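Local structure of laccase (Uncultured bacterium, 4F7K) at residues M136-R141 with N190-R195; I196-L201 with V248-D253. The protein probably oxidises phenolic and related substrates with molecular oxygen as a laccase of the multicopper oxidase family, the oxygen being reduced to water. All blocks are in the same frame, centred on the assembly; numbering follows the deposited sequence.

Interaction 1 of 2, residues M136-R141 with N190-R195; sequences MIDDWR and NVATDR
I137 O accepts from V191 N at 2.9 Å, and with this bond the parallel pairing of two strands in a cupredoxin-type beta sandwich comes to its end: I137 still bridges N190, but beyond it the 190-195 segment curls out of the sheet. The same oxygen takes a second, weak bond from A192 N. The inner part is closely packed. V191 sends CG2 against CB of D138 at 3.5 Å and CG1 against M136 CG, its two short branches filling the corner between neighbouring side chains, where Y116 of strand 116-122 adds a wall. A192, small enough to let the turn lie close, brings its CA to 3.3 Å from D138 OD1. N190 shapes the turn. Its CG stands anti to the backbone N (chi1 180°), which carries OD1 forward to accept from A192 N, an Asx turn, while ND2 gives an almost straight bond to R195 O and another to L227 O. With an alanine here the amide is gone: R195 O and L227 O would probably lose a donor and A192 N its stronger acceptor, leaving the turn freer to shift. Toward the partly exposed end the contact is looser. D139 and R195 cross at about a right angle, carboxylate and guanidinium planes 71° apart. In one of R195's two conformers its NE forms a long salt bridge with D139 OD2, less certain than the backbone bonds, while its CG lies nearer the carboxylate. A water adds a second link, donating to D139 OD1 at 3.1 Å and accepting from D194 N.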
loop_
_atom_site.group_PDB
_atom_site.type_symbol
_atom_site.label_atom_id
_atom_site.label_comp_id
_atom_site.label_asym_id
_atom_site.label_seq_id
_atom_site.Cartn_x
_atom_site.Cartn_y
_atom_site.Cartn_z
ATOM N N MET A 136 4.006 6.366 5.697
ATOM C CA MET A 136 4.098 6.223 4.259
ATOM C C MET A 136 5.546 6.457 3.838
ATOM O O MET A 136 6.136 7.555 4.055
ATOM C CB MET A 136 3.103 7.159 3.540
ATOM C CG MET A 136 1.627 6.715 3.704
ATOM S SD MET A 136 0.408 8.078 3.473
ATOM C CE MET A 136 0.632 9.097 4.956
ATOM N N ILE A 137 6.144 5.418 3.283
ATOM C CA ILE A 137 7.535 5.508 2.888
ATOM C C ILE A 137 7.605 5.659 1.376
ATOM O O ILE A 137 6.972 4.909 0.641
ATOM C CB ILE A 137 8.351 4.292 3.384
ATOM C CG1 ILE A 137 8.179 4.139 4.904
ATOM C CG2 ILE A 137 9.828 4.437 3.017
ATOM C CD1 ILE A 137 8.859 2.883 5.522
ATOM N N ASP A 138 8.337 6.669 0.920
ATOM C CA ASP A 138 8.431 6.945 -0.523
ATOM C C ASP A 138 9.870 7.401 -0.773
ATOM O O ASP A 138 10.590 7.788 0.150
ATOM C CB ASP A 138 7.412 8.048 -0.875
ATOM C CG ASP A 138 6.972 8.053 -2.346
ATOM O OD1 ASP A 138 7.519 7.246 -3.159
ATOM O OD2 ASP A 138 6.053 8.905 -2.657
ATOM N N ASP A 139 10.337 7.324 -2.003
ATOM C CA ASP A 139 11.583 8.032 -2.279
ATOM C C ASP A 139 11.447 9.017 -3.417
ATOM O O ASP A 139 10.426 9.045 -4.102
ATOM C CB ASP A 139 12.740 7.075 -2.451
ATOM C CG ASP A 139 12.789 6.511 -3.792
ATOM O OD1 ASP A 139 11.685 6.156 -4.277
ATOM O OD2 ASP A 139 13.908 6.462 -4.347
ATOM N N TRP A 140 12.426 9.897 -3.576
ATOM C CA TRP A 140 12.224 11.012 -4.496
ATOM C C TRP A 140 13.555 11.434 -5.113
ATOM O O TRP A 140 14.592 11.363 -4.475
ATOM C CB TRP A 140 11.646 12.269 -3.816
ATOM C CG TRP A 140 10.250 12.244 -3.287
ATOM C CD1 TRP A 140 9.105 12.676 -3.900
ATOM C CD2 TRP A 140 9.878 11.848 -1.972
ATOM N NE1 TRP A 140 8.016 12.512 -3.043
ATOM C CE2 TRP A 140 8.484 12.005 -1.856
ATOM C CE3 TRP A 140 10.601 11.363 -0.881
ATOM C CZ2 TRP A 140 7.809 11.710 -0.700
ATOM C CZ3 TRP A 140 9.945 11.073 0.256
ATOM C CH2 TRP A 140 8.553 11.223 0.352
ATOM N N ARG A 141 13.492 11.884 -6.349
ATOM C CA ARG A 141 14.638 12.520 -6.983
ATOM C C ARG A 141 14.211 13.957 -7.123
ATOM O O ARG A 141 13.316 14.282 -7.903
ATOM C CB ARG A 141 14.935 11.855 -8.322
ATOM N N ASN A 190 4.453 1.050 2.004
ATOM C CA ASN A 190 5.448 1.395 0.984
ATOM C C ASN A 190 4.705 1.997 -0.202
ATOM O O ASN A 190 4.026 1.250 -0.940
ATOM C CB ASN A 190 6.304 0.183 0.540
ATOM C CG ASN A 190 7.352 0.566 -0.549
ATOM O OD1 ASN A 190 7.327 1.686 -1.068
ATOM N ND2 ASN A 190 8.270 -0.357 -0.889
ATOM N N VAL A 191 4.755 3.334 -0.334
ATOM C CA VAL A 191 4.005 4.017 -1.392
ATOM C C VAL A 191 4.903 4.345 -2.591
ATOM O O VAL A 191 4.443 4.925 -3.563
ATOM C CB VAL A 191 3.276 5.298 -0.896
ATOM C CG1 VAL A 191 2.316 4.950 0.256
ATOM C CG2 VAL A 191 4.298 6.412 -0.455
ATOM N N ALA A 192 6.179 3.975 -2.524
ATOM C CA ALA A 192 7.040 4.049 -3.714
ATOM C C ALA A 192 6.548 3.141 -4.846
ATOM O O ALA A 192 5.947 2.083 -4.620
ATOM C CB ALA A 192 8.507 3.716 -3.355
ATOM N N THR A 193 6.771 3.553 -6.080
ATOM C CA THR A 193 6.371 2.730 -7.198
ATOM C C THR A 193 7.523 1.770 -7.616
ATOM O O THR A 193 7.310 0.771 -8.291
ATOM C CB THR A 193 5.961 3.631 -8.404
ATOM O OG1 THR A 193 6.955 4.659 -8.683
ATOM C CG2 THR A 193 4.630 4.281 -8.133
ATOM N N ASP A 194 8.751 2.107 -7.247
ATOM C CA ASP A 194 9.906 1.530 -7.936
ATOM C C ASP A 194 11.005 1.076 -7.025
ATOM O O ASP A 194 12.044 0.677 -7.529
ATOM C CB ASP A 194 10.473 2.479 -9.017
ATOM C CG ASP A 194 9.560 2.604 -10.220
ATOM O OD1 ASP A 194 9.512 1.660 -11.037
ATOM O OD2 ASP A 194 8.873 3.655 -10.363
ATOM N N ARG A 195 10.772 1.120 -5.718
ATOM C CA ARG A 195 11.779 0.833 -4.684
ATOM C C ARG A 195 11.264 -0.176 -3.670
ATOM O O ARG A 195 10.124 -0.037 -3.211
ATOM C CB ARG A 195 12.146 2.121 -3.930
ATOM C CG ARG A 195 12.880 3.175 -4.799
ATOM C CD ARG A 195 14.189 2.604 -5.343
ATOM N NE ARG A 195 14.963 3.592 -6.103
ATOM C CZ ARG A 195 15.920 3.253 -6.958
ATOM N NH1 ARG A 195 16.192 1.976 -7.119
ATOM N NH2 ARG A 195 16.590 4.168 -7.648
HETATM O O HOH W 1 9.782 4.871 -6.312
#

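Interaction 2 of 2, residues I196-L201 with V248-D253; sequences IFPVEL and VFPTRD
E200 N points at V248 O from 2.7 Å with an N-H...O angle of 169°, and V248 N returns an equally short bond to E200 O. The two residues thus form an antiparallel hydrogen-bonded pair, with their CB atoms side by side on one face of the sheet. V199 CA lies 3.5 Å from V248 O in a weaker CA-H...O contact. Beta-branched valine suits such an extended backbone, and the aliphatic stem of E200 reaches P250, its CG 4.0 Å from P250 CG, while OE2 accepts from G224 N. Past this pair P198 and P250 face each other, CB of the first 3.9 Å from CD of the second. Neither has an N-H to offer, so here apolar packing takes over from the backbone ladder. Between V248 and P250, F249 turns its ring to P198 and F197. F249 has CG anti to its own nitrogen (chi1 179°), and this extends the ring alongside P198, whose CD comes within 3.4 Å of F249 CE2. F197 meets the same ring edge-on, CD1 against F249 CD1 at 3.8 Å: an offset T-shaped stack with planes at 89° and centroids 5.7 Å apart. The flat phenylalanine ring and the compact, puckered proline ring are both apolar and need no polar partner. F197 is buried, its ring also touching I137 and N190, whereas P198 and F249 remain partly exposed. Two central strands, 197-202 and 245-249, are joined in this way within a four-stranded antiparallel sheet, one layer of the Greek-key beta sandwich that characterises cupredoxin domains.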
loop_
_atom_site.group_PDB
_atom_site.type_symbol
_atom_site.label_atom_id
_atom_site.label_comp_id
_atom_site.label_asym_id
_atom_site.label_seq_id
_atom_site.Cartn_x
_atom_site.Cartn_y
_atom_site.Cartn_z
ATOM N N ILE A 196 12.094 -1.145 -3.310
ATOM C CA ILE A 196 11.777 -2.068 -2.241
ATOM C C ILE A 196 12.521 -1.562 -1.011
ATOM O O ILE A 196 13.727 -1.316 -1.077
ATOM C CB ILE A 196 12.266 -3.502 -2.554
ATOM C CG1 ILE A 196 11.574 -4.069 -3.793
ATOM C CG2 ILE A 196 12.016 -4.418 -1.375
ATOM C CD1 ILE A 196 12.518 -4.981 -4.597
ATOM N N PHE A 197 11.814 -1.465 0.104
ATOM C CA PHE A 197 12.365 -0.953 1.339
ATOM C C PHE A 197 12.413 -2.045 2.419
ATOM O O PHE A 197 11.356 -2.486 2.913
ATOM C CB PHE A 197 11.483 0.202 1.844
ATOM C CG PHE A 197 11.618 1.479 1.039
ATOM C CD1 PHE A 197 12.822 2.173 1.020
ATOM C CD2 PHE A 197 10.532 1.994 0.339
ATOM C CE1 PHE A 197 12.964 3.344 0.272
ATOM C CE2 PHE A 197 10.640 3.188 -0.407
ATOM C CZ PHE A 197 11.868 3.868 -0.435
ATOM N N PRO A 198 13.634 -2.482 2.798
ATOM C CA PRO A 198 13.730 -3.126 4.106
ATOM C C PRO A 198 13.509 -2.048 5.134
ATOM O O PRO A 198 13.997 -0.918 4.958
ATOM C CB PRO A 198 15.185 -3.603 4.198
ATOM C CG PRO A 198 15.911 -3.066 2.991
ATOM C CD PRO A 198 14.949 -2.193 2.195
ATOM N N VAL A 199 12.746 -2.348 6.177
ATOM C CA VAL A 199 12.488 -1.351 7.199
ATOM C C VAL A 199 12.793 -1.908 8.579
ATOM O O VAL A 199 12.107 -2.820 9.045
ATOM C CB VAL A 199 11.038 -0.847 7.196
ATOM C CG1 VAL A 199 10.895 0.299 8.199
ATOM C CG2 VAL A 199 10.616 -0.389 5.773
ATOM N N GLU A 200 13.799 -1.329 9.225
ATOM C CA GLU A 200 14.117 -1.655 10.622
ATOM C C GLU A 200 13.487 -0.639 11.570
ATOM O O GLU A 200 13.642 0.583 11.395
ATOM C CB GLU A 200 15.619 -1.697 10.837
ATOM C CG GLU A 200 16.287 -2.905 10.238
ATOM C CD GLU A 200 15.728 -4.246 10.759
ATOM O OE1 GLU A 200 15.329 -4.333 11.948
ATOM O OE2 GLU A 200 15.696 -5.224 9.970
ATOM N N LEU A 201 12.746 -1.140 12.551
ATOM C CA LEU A 201 12.204 -0.270 13.593
ATOM C C LEU A 201 13.174 -0.114 14.719
ATOM O O LEU A 201 13.743 -1.090 15.168
ATOM C CB LEU A 201 10.910 -0.818 14.146
ATOM C CG LEU A 201 9.655 -0.224 13.549
ATOM C CD1 LEU A 201 9.619 -0.439 12.089
ATOM C CD2 LEU A 201 8.502 -0.918 14.199
ATOM N N VAL A 248 14.366 2.774 9.953
ATOM C CA VAL A 248 15.673 2.685 9.354
ATOM C C VAL A 248 15.718 1.811 8.107
ATOM O O VAL A 248 15.141 0.748 8.058
ATOM C CB VAL A 248 16.760 2.276 10.405
ATOM C CG1 VAL A 248 18.134 2.096 9.753
ATOM C CG2 VAL A 248 16.867 3.346 11.481
ATOM N N PHE A 249 16.438 2.303 7.100
ATOM C CA PHE A 249 16.732 1.553 5.902
ATOM C C PHE A 249 18.206 1.109 5.997
ATOM O O PHE A 249 19.127 1.903 5.755
ATOM C CB PHE A 249 16.441 2.447 4.692
ATOM C CG PHE A 249 16.720 1.817 3.352
ATOM C CD1 PHE A 249 16.464 2.530 2.198
ATOM C CD2 PHE A 249 17.265 0.565 3.230
ATOM C CE1 PHE A 249 16.743 1.994 0.934
ATOM C CE2 PHE A 249 17.544 0.022 1.961
ATOM C CZ PHE A 249 17.265 0.753 0.823
ATOM N N PRO A 250 18.432 -0.157 6.369
ATOM C CA PRO A 250 19.770 -0.657 6.580
ATOM C C PRO A 250 20.451 -0.853 5.231
ATOM O O PRO A 250 19.821 -1.326 4.283
ATOM C CB PRO A 250 19.527 -2.003 7.282
ATOM C CG PRO A 250 18.213 -2.465 6.742
ATOM C CD PRO A 250 17.433 -1.241 6.356
ATOM N N THR A 251 21.697 -0.420 5.121
ATOM C CA THR A 251 22.427 -0.560 3.875
ATOM C C THR A 251 23.878 -0.949 4.135
ATOM O O THR A 251 24.402 -0.771 5.246
ATOM C CB THR A 251 22.468 0.762 3.050
ATOM O OG1 THR A 251 23.560 1.584 3.526
ATOM C CG2 THR A 251 21.084 1.528 3.064
ATOM N N ARG A 252 24.521 -1.415 3.064
ATOM C CA ARG A 252 25.918 -1.819 3.050
ATOM C C ARG A 252 26.837 -0.717 3.574
ATOM O O ARG A 252 27.887 -0.977 4.163
ATOM C CB ARG A 252 26.303 -2.156 1.598
ATOM C CG ARG A 252 27.527 -3.000 1.452
ATOM C CD ARG A 252 27.821 -3.279 -0.016
ATOM N NE ARG A 252 26.845 -4.190 -0.598
ATOM C CZ ARG A 252 26.843 -5.504 -0.397
ATOM N NH1 ARG A 252 27.764 -6.050 0.382
ATOM N NH2 ARG A 252 25.922 -6.266 -0.978
ATOM N N ASP A 253 26.432 0.522 3.336
ATOM C CA ASP A 253 27.215 1.710 3.676
ATOM C C ASP A 253 26.808 2.281 5.035
ATOM O O ASP A 253 27.333 3.298 5.473
ATOM C CB ASP A 253 27.064 2.761 2.560
ATOM C CG ASP A 253 27.541 2.246 1.192
ATOM O OD1 ASP A 253 28.700 1.809 1.077
ATOM O OD2 ASP A 253 26.761 2.273 0.220
#

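The two contacts follow one another along the chain: 190-195 closes interaction 1 and runs straight into 196-201, which opens interaction 2, their centres 13 Å apart. Interaction 1 belongs to the six-stranded mixed sheet containing strands 131-140 and 183-190, interaction 2 to the four-stranded antiparallel sheet of 197-202 and 245-249, so the 190-195 turn carries the chain from one sheet to the other. F197 packs against I137, N190 and A192, and V199 CG2 lies 3.7 Å from I137 CD1, filling the space between the layers. These packing contacts hold the two sheets of the middle cupredoxin-like domain together. D194, in the crossing turn, also bonds H401 and G404, linking this domain to the C-terminal one.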